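Long-range contact in MerB2 (Bacillus megaterium, PDB 5C17), which probably cleaves the carbon-mercury bond of organomercurials, as alkylmercury lyases do, and binds the mercury ion: residues A[107-119]-A[129-141]. Sequence-based numbering, arbitrary orientation. Where two conformers were deposited one is given.
Sequences LELSTALVADVDI and PIEVTVRNGKLAK
Val134 fits its two methyls into a hollow formed by Leu107 and Ser110, where a helix doubles back into an antiparallel beta hairpin of the MerB-type lyase domain. The helix closes with a Schellman motif, Val114 with positive phi, and the chain returns as strand 117-119 beside strand 129-135. CG2 of Val134 touches Leu107 CD2 at 3.8 Å; in the conformer given, Val117 lies alongside Val134 and points the same way, CG2 to CG2. With CG1 anti to the backbone N (chi1 -177°), Val134 sets this second branch against Ser110 OG, 3.8 Å away; that hydroxyl donates to Ala115 O, tying the helix end to the returning chain. Leu107 CD2 is the matching bump: it sits among Val134, Val132 CG1 and Leu139 CD2, and the Leu107 side chain crosses that of Val132 at about a right angle. Farther along this face, Ile119 lies beside Val132, its CD1 against Val132 CB; Tyr170 of strand 169-171 touches both Leu107 and Ile119. Backbone bonds join Ile119 to Val132 in both directions. At the turn, Asp116 OD1 accepts the N-H of Asn136 at 2.9 Å, from 32° out of the carboxylate plane, while a water joins Asp116 OD1 to Gly137 N. The opposite face of the hairpin carries Asp118, Thr133 and the bent chain of Arg135. Thr133 CG2 packs against Asp118 OD1 at 3.5 Å, and the guanidinium grips that same oxygen end-on, in its own plane: NH1 at 3.0 Å from OD1, and NH2 on the syn lone pair of Asp118 OD1 at 2.7 Å.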
ATOM      1  N   LEU A 107      -2.916   7.044   0.977  1.00  9.65           N
ATOM      2  CA  LEU A 107      -4.235   7.491   1.416  1.00  9.82           C
ATOM      3  C   LEU A 107      -5.048   6.338   1.995  1.00 10.68           C
ATOM      4  O   LEU A 107      -5.683   6.474   3.051  1.00 11.60           O
ATOM      5  CB  LEU A 107      -4.953   8.171   0.253  1.00 10.18           C
ATOM      6  CG  LEU A 107      -4.346   9.541  -0.103  1.00 11.18           C
ATOM      7  CD1 LEU A 107      -4.761   9.981  -1.468  1.00 12.11           C
ATOM      8  CD2 LEU A 107      -4.704  10.607   0.916  1.00 12.93           C
ATOM      9  N   GLU A 108      -5.029   5.185   1.339  1.00 10.99           N
ATOM     10  CA  GLU A 108      -5.809   4.080   1.875  1.00 12.31           C
ATOM     11  C   GLU A 108      -5.299   3.638   3.242  1.00 10.93           C
ATOM     12  O   GLU A 108      -6.093   3.185   4.058  1.00 11.53           O
ATOM     13  CB  GLU A 108      -5.940   2.929   0.888  1.00 17.25           C
ATOM     14  CG  GLU A 108      -4.863   1.934   0.932  1.00 20.86           C
ATOM     15  CD  GLU A 108      -5.090   0.754   0.004  1.00 23.02           C
ATOM     16  OE1 GLU A 108      -6.037   0.783  -0.808  1.00 23.60           O
ATOM     17  OE2 GLU A 108      -4.309  -0.209   0.090  1.00 24.80           O
ATOM     18  N   LEU A 109      -4.005   3.796   3.510  1.00 10.66           N
ATOM     19  CA  LEU A 109      -3.482   3.440   4.826  1.00 11.44           C
ATOM     20  C   LEU A 109      -4.013   4.373   5.919  1.00 12.30           C
ATOM     21  O   LEU A 109      -4.179   3.957   7.061  1.00 12.52           O
ATOM     22  CB  LEU A 109      -1.955   3.402   4.801  1.00 10.92           C
ATOM     23  CG  LEU A 109      -1.337   2.247   4.017  1.00 11.32           C
ATOM     24  CD1 LEU A 109       0.146   2.477   3.795  1.00 11.67           C
ATOM     25  CD2 LEU A 109      -1.573   0.923   4.723  1.00 12.19           C
ATOM     26  N   SER A 110      -4.262   5.631   5.588  1.00 12.76           N
ATOM     27  CA  SER A 110      -4.841   6.562   6.550  1.00 13.86           C
ATOM     28  C   SER A 110      -6.182   6.025   7.037  1.00 13.48           C
ATOM     29  O   SER A 110      -6.467   5.973   8.238  1.00 14.53           O
ATOM     30  CB  SER A 110      -5.023   7.949   5.918  1.00 14.82           C
ATOM     31  OG  SER A 110      -5.686   8.835   6.804  1.00 16.74           O
ATOM     32  N   THR A 111      -7.009   5.612   6.086  1.00 13.06           N
ATOM     33  CA  THR A 111      -8.318   5.063   6.387  1.00 13.53           C
ATOM     34  C   THR A 111      -8.193   3.746   7.128  1.00 13.76           C
ATOM     35  O   THR A 111      -8.848   3.535   8.152  1.00 15.33           O
ATOM     36  CB  THR A 111      -9.098   4.874   5.091  1.00 15.05           C
ATOM     37  OG1 THR A 111      -9.210   6.150   4.463  1.00 16.69           O
ATOM     38  CG2 THR A 111     -10.479   4.277   5.352  1.00 15.76           C
ATOM     39  N   ALA A 112      -7.339   2.855   6.635  1.00 13.83           N
ATOM     40  CA  ALA A 112      -7.233   1.524   7.223  1.00 14.29           C
ATOM     41  C   ALA A 112      -6.711   1.573   8.660  1.00 14.53           C
ATOM     42  O   ALA A 112      -7.154   0.806   9.510  1.00 16.47           O
ATOM     43  CB  ALA A 112      -6.347   0.644   6.357  1.00 14.77           C
ATOM     44  N   LEU A 113      -5.768   2.475   8.921  1.00 14.48           N
ATOM     45  CA  LEU A 113      -5.148   2.584  10.240  1.00 15.06           C
ATOM     46  C   LEU A 113      -5.880   3.558  11.157  1.00 15.96           C
ATOM     47  O   LEU A 113      -5.509   3.708  12.329  1.00 17.52           O
ATOM     48  CB  LEU A 113      -3.685   3.000  10.103  1.00 16.20           C
ATOM     49  CG  LEU A 113      -2.778   1.980   9.418  1.00 17.04           C
ATOM     50  CD1 LEU A 113      -1.415   2.589   9.117  1.00 18.01           C
ATOM     51  CD2 LEU A 113      -2.634   0.739  10.297  1.00 19.65           C
ATOM     52  N   VAL A 114      -6.941   4.172  10.633  1.00 15.29           N
ATOM     53  CA  VAL A 114      -7.745   5.143  11.375  1.00 15.88           C
ATOM     54  C   VAL A 114      -6.877   6.239  11.969  1.00 15.12           C
ATOM     55  O   VAL A 114      -6.844   6.436  13.198  1.00 16.50           O
ATOM     56  CB  VAL A 114      -8.558   4.477  12.502  1.00 17.43           C
ATOM     57  CG1 VAL A 114      -9.682   5.417  12.943  1.00 18.17           C
ATOM     58  CG2 VAL A 114      -9.124   3.133  12.033  1.00 18.86           C
ATOM     59  N   ALA A 115      -6.162   6.936  11.102  1.00 14.88           N
ATOM     60  CA  ALA A 115      -5.112   7.825  11.548  1.00 14.58           C
ATOM     61  C   ALA A 115      -4.965   9.008  10.617  1.00 14.38           C
ATOM     62  O   ALA A 115      -4.874   8.838   9.410  1.00 15.78           O
ATOM     63  CB  ALA A 115      -3.797   7.065  11.602  1.00 15.58           C
ATOM     64  N   ASP A 116      -4.899  10.211  11.171  1.00 13.23           N
ATOM     65  CA  ASP A 116      -4.496  11.357  10.377  1.00 12.97           C
ATOM     66  C   ASP A 116      -3.115  11.089   9.775  1.00 12.70           C
ATOM     67  O   ASP A 116      -2.290  10.394  10.377  1.00 14.31           O
ATOM     68  CB  ASP A 116      -4.400  12.618  11.236  1.00 14.36           C
ATOM     69  CG  ASP A 116      -5.749  13.156  11.665  1.00 16.77           C
ATOM     70  OD1 ASP A 116      -6.786  12.590  11.280  1.00 16.24           O
ATOM     71  OD2 ASP A 116      -5.750  14.180  12.372  1.00 20.24           O
ATOM     72  N   VAL A 117      -2.854  11.649   8.604  0.51 11.52           N
ATOM     73  CA  VAL A 117      -1.548  11.494   7.989  0.51 11.19           C
ATOM     74  C   VAL A 117      -1.080  12.784   7.344  0.51 10.68           C
ATOM     75  O   VAL A 117      -1.885  13.640   6.973  0.51 11.78           O
ATOM     76  CB  VAL A 117      -1.525  10.360   6.935  0.51 12.33           C
ATOM     77  CG1 VAL A 117      -1.843   9.022   7.582  0.51 13.82           C
ATOM     78  CG2 VAL A 117      -2.488  10.646   5.793  0.51 12.48           C
ATOM     79  N   ASP A 118       0.240  12.907   7.242  1.00 10.80           N
ATOM     80  CA  ASP A 118       0.889  13.908   6.405  1.00 11.21           C
ATOM     81  C   ASP A 118       1.668  13.093   5.388  1.00 10.45           C
ATOM     82  O   ASP A 118       2.497  12.267   5.757  1.00 11.61           O
ATOM     83  CB  ASP A 118       1.876  14.793   7.168  1.00 13.83           C
ATOM     84  CG  ASP A 118       1.228  15.656   8.247  1.00 18.58           C
ATOM     85  OD1 ASP A 118      -0.006  15.713   8.363  1.00 18.35           O
ATOM     86  OD2 ASP A 118       1.987  16.324   8.974  1.00 23.53           O
ATOM     87  N   ILE A 119       1.440  13.377   4.118  1.00  9.34           N
ATOM     88  CA  ILE A 119       2.040  12.654   3.008  1.00  9.19           C
ATOM     89  C   ILE A 119       2.949  13.581   2.225  1.00  9.33           C
ATOM     90  O   ILE A 119       2.549  14.698   1.890  1.00  9.52           O
ATOM     91  CB  ILE A 119       0.932  12.134   2.029  1.00 10.03           C
ATOM     92  CG1 ILE A 119      -0.019  11.186   2.763  1.00 10.31           C
ATOM     93  CG2 ILE A 119       1.541  11.481   0.770  1.00  9.99           C
ATOM     94  CD1 ILE A 119      -1.361  11.041   2.096  1.00 11.61           C
ATOM     95  N   PRO A 129       7.562  18.302  -5.730  1.00 10.08           N
ATOM     96  CA  PRO A 129       7.022  17.713  -4.499  1.00 10.77           C
ATOM     97  C   PRO A 129       5.495  17.785  -4.453  1.00 10.45           C
ATOM     98  O   PRO A 129       4.890  18.745  -4.928  1.00 11.15           O
ATOM     99  CB  PRO A 129       7.654  18.571  -3.398  1.00 12.37           C
ATOM    100  CG  PRO A 129       7.942  19.885  -4.068  1.00 14.29           C
ATOM    101  CD  PRO A 129       8.285  19.561  -5.476  1.00 11.98           C
ATOM    102  N   ILE A 130       4.896  16.763  -3.858  1.00 10.19           N
ATOM    103  CA  ILE A 130       3.463  16.679  -3.605  1.00 10.60           C
ATOM    104  C   ILE A 130       3.266  16.534  -2.103  1.00 10.25           C
ATOM    105  O   ILE A 130       3.961  15.738  -1.467  1.00 11.22           O
ATOM    106  CB  ILE A 130       2.875  15.476  -4.356  1.00 12.09           C
ATOM    107  CG1 ILE A 130       2.954  15.779  -5.869  1.00 15.02           C
ATOM    108  CG2 ILE A 130       1.435  15.152  -3.885  1.00 13.43           C
ATOM    109  CD1 ILE A 130       2.417  14.749  -6.733  1.00 17.00           C
ATOM    110  N   GLU A 131       2.369  17.334  -1.544  1.00  9.85           N
ATOM    111  CA  GLU A 131       2.032  17.272  -0.126  1.00 11.15           C
ATOM    112  C   GLU A 131       0.527  17.151   0.021  1.00 10.49           C
ATOM    113  O   GLU A 131      -0.228  17.909  -0.590  1.00 12.04           O
ATOM    114  CB  GLU A 131       2.536  18.508   0.613  1.00 14.62           C
ATOM    115  CG  GLU A 131       4.053  18.609   0.577  1.00 22.26           C
ATOM    116  CD  GLU A 131       4.622  19.540   1.636  1.00 29.78           C
ATOM    117  OE1 GLU A 131       5.825  19.414   1.938  1.00 33.13           O
ATOM    118  OE2 GLU A 131       3.878  20.393   2.167  1.00 32.96           O
ATOM    119  N   VAL A 132       0.104  16.187   0.822  1.00 10.74           N
ATOM    120  CA  VAL A 132      -1.304  15.946   1.094  1.00 10.93           C
ATOM    121  C   VAL A 132      -1.434  15.687   2.581  1.00 12.18           C
ATOM    122  O   VAL A 132      -0.629  14.952   3.147  1.00 12.83           O
ATOM    123  CB  VAL A 132      -1.848  14.720   0.330  1.00 10.85           C
ATOM    124  CG1 VAL A 132      -3.310  14.506   0.647  1.00 11.53           C
ATOM    125  CG2 VAL A 132      -1.661  14.900  -1.176  1.00 12.61           C
ATOM    126  N   THR A 133      -2.435  16.273   3.225  1.00 11.76           N
ATOM    127  CA  THR A 133      -2.730  15.904   4.605  1.00 12.47           C
ATOM    128  C   THR A 133      -4.192  15.507   4.732  1.00 12.28           C
ATOM    129  O   THR A 133      -5.060  15.967   3.973  1.00 13.24           O
ATOM    130  CB  THR A 133      -2.398  17.011   5.628  1.00 14.58           C
ATOM    131  OG1 THR A 133      -3.234  18.135   5.397  1.00 15.22           O
ATOM    132  CG2 THR A 133      -0.938  17.443   5.524  1.00 15.60           C
ATOM    133  N   VAL A 134      -4.439  14.632   5.698  1.00 11.75           N
ATOM    134  CA  VAL A 134      -5.775  14.143   5.982  1.00 12.01           C
ATOM    135  C   VAL A 134      -6.045  14.356   7.464  1.00 12.72           C
ATOM    136  O   VAL A 134      -5.208  14.007   8.302  1.00 13.52           O
ATOM    137  CB  VAL A 134      -5.909  12.650   5.635  1.00 12.33           C
ATOM    138  CG1 VAL A 134      -7.338  12.176   5.869  1.00 14.85           C
ATOM    139  CG2 VAL A 134      -5.493  12.380   4.179  1.00 13.39           C
ATOM    140  N   ARG A 135      -7.202  14.943   7.767  1.00 13.94           N
ATOM    141  CA  ARG A 135      -7.599  15.243   9.135  1.00 14.86           C
ATOM    142  C   ARG A 135      -9.043  14.752   9.336  1.00 15.66           C
ATOM    143  O   ARG A 135      -9.974  15.221   8.665  1.00 16.07           O
ATOM    144  CB  ARG A 135      -7.500  16.749   9.396  1.00 16.57           C
ATOM    145  CG  ARG A 135      -6.112  17.358   9.245  1.00 17.46           C
ATOM    146  CD  ARG A 135      -5.186  16.917  10.351  1.00 18.43           C
ATOM    147  NE  ARG A 135      -3.846  17.490  10.230  1.00 18.87           N
ATOM    148  CZ  ARG A 135      -2.806  16.881   9.667  1.00 18.29           C
ATOM    149  NH1 ARG A 135      -2.932  15.669   9.140  1.00 16.17           N
ATOM    150  NH2 ARG A 135      -1.628  17.496   9.617  1.00 19.48           N
ATOM    151  N   ASN A 136      -9.222  13.793  10.242  1.00 16.29           N
ATOM    152  CA  ASN A 136     -10.538  13.184  10.489  0.53 16.53           C
ATOM    153  C   ASN A 136     -11.221  12.712   9.216  1.00 16.14           C
ATOM    154  O   ASN A 136     -12.420  12.893   9.027  1.00 17.29           O
ATOM    155  CB  ASN A 136     -11.452  14.148  11.254  0.53 18.33           C
ATOM    156  CG  ASN A 136     -11.068  14.258  12.690  0.53 19.47           C
ATOM    157  OD1 ASN A 136     -10.222  13.501  13.158  0.53 18.50           O
ATOM    158  ND2 ASN A 136     -11.688  15.183  13.413  0.53 21.67           N
ATOM    159  N   GLY A 137     -10.447  12.092   8.340  1.00 14.87           N
ATOM    160  CA  GLY A 137     -10.972  11.503   7.126  1.00 15.90           C
ATOM    161  C   GLY A 137     -11.161  12.458   5.971  1.00 15.99           C
ATOM    162  O   GLY A 137     -11.549  12.033   4.888  1.00 17.09           O
ATOM    163  N   LYS A 138     -10.869  13.737   6.191  1.00 14.89           N
ATOM    164  CA  LYS A 138     -11.104  14.766   5.180  1.00 15.05           C
ATOM    165  C   LYS A 138      -9.768  15.269   4.658  1.00 15.21           C
ATOM    166  O   LYS A 138      -8.843  15.516   5.426  1.00 15.70           O
ATOM    167  CB  LYS A 138     -11.882  15.928   5.792  1.00 16.19           C
ATOM    168  CG  LYS A 138     -12.372  16.960   4.801  1.00 18.36           C
ATOM    169  CD  LYS A 138     -13.160  18.038   5.517  1.00 20.87           C
ATOM    170  CE  LYS A 138     -13.921  18.925   4.537  1.00 24.94           C
ATOM    171  NZ  LYS A 138     -13.006  19.819   3.792  1.00 27.85           N
ATOM    172  N   LEU A 139      -9.659  15.423   3.348  1.00 14.12           N
ATOM    173  CA  LEU A 139      -8.478  16.028   2.775  1.00 13.59           C
ATOM    174  C   LEU A 139      -8.381  17.463   3.275  1.00 15.54           C
ATOM    175  O   LEU A 139      -9.356  18.207   3.231  1.00 18.25           O
ATOM    176  CB  LEU A 139      -8.553  16.001   1.254  1.00 14.28           C
ATOM    177  CG  LEU A 139      -8.413  14.589   0.675  1.00 15.40           C
ATOM    178  CD1 LEU A 139      -8.975  14.538  -0.742  1.00 17.62           C
ATOM    179  CD2 LEU A 139      -6.950  14.105   0.704  1.00 16.42           C
ATOM    180  N   ALA A 140      -7.207  17.839   3.769  1.00 15.21           N
ATOM    181  CA  ALA A 140      -6.950  19.202   4.220  1.00 16.82           C
ATOM    182  C   ALA A 140      -5.989  19.852   3.220  1.00 18.38           C
ATOM    183  O   ALA A 140      -6.434  20.466   2.260  1.00 21.85           O
ATOM    184  CB  ALA A 140      -6.387  19.191   5.649  1.00 17.25           C
ATOM    185  N   LYS A 141      -4.682  19.698   3.396  1.00 17.07           N
ATOM    186  CA  LYS A 141      -3.727  20.275   2.446  1.00 17.26           C
ATOM    187  C   LYS A 141      -3.668  19.383   1.215  1.00 14.08           C
ATOM    188  O   LYS A 141      -3.714  18.162   1.336  1.00 14.38           O
ATOM    189  CB  LYS A 141      -2.337  20.359   3.095  1.00 20.95           C
ATOM    190  CG  LYS A 141      -1.263  21.159   2.325  1.00 26.65           C
ATOM    191  CD  LYS A 141       0.138  20.927   2.936  1.00 31.02           C
ATOM    192  CE  LYS A 141       1.142  22.038   2.598  1.00 34.77           C
ATOM    193  NZ  LYS A 141       1.523  22.103   1.156  1.00 36.64           N
TER
HETATM  194  O   HOH W   1      -7.935  11.097   9.304  1.00 19.91           O
HETATM  195  O   HOH W   2      -8.451  11.489  13.314  1.00 27.95           O
HETATM  196  O   HOH W   3      -7.838  15.313  13.323  1.00 32.19           O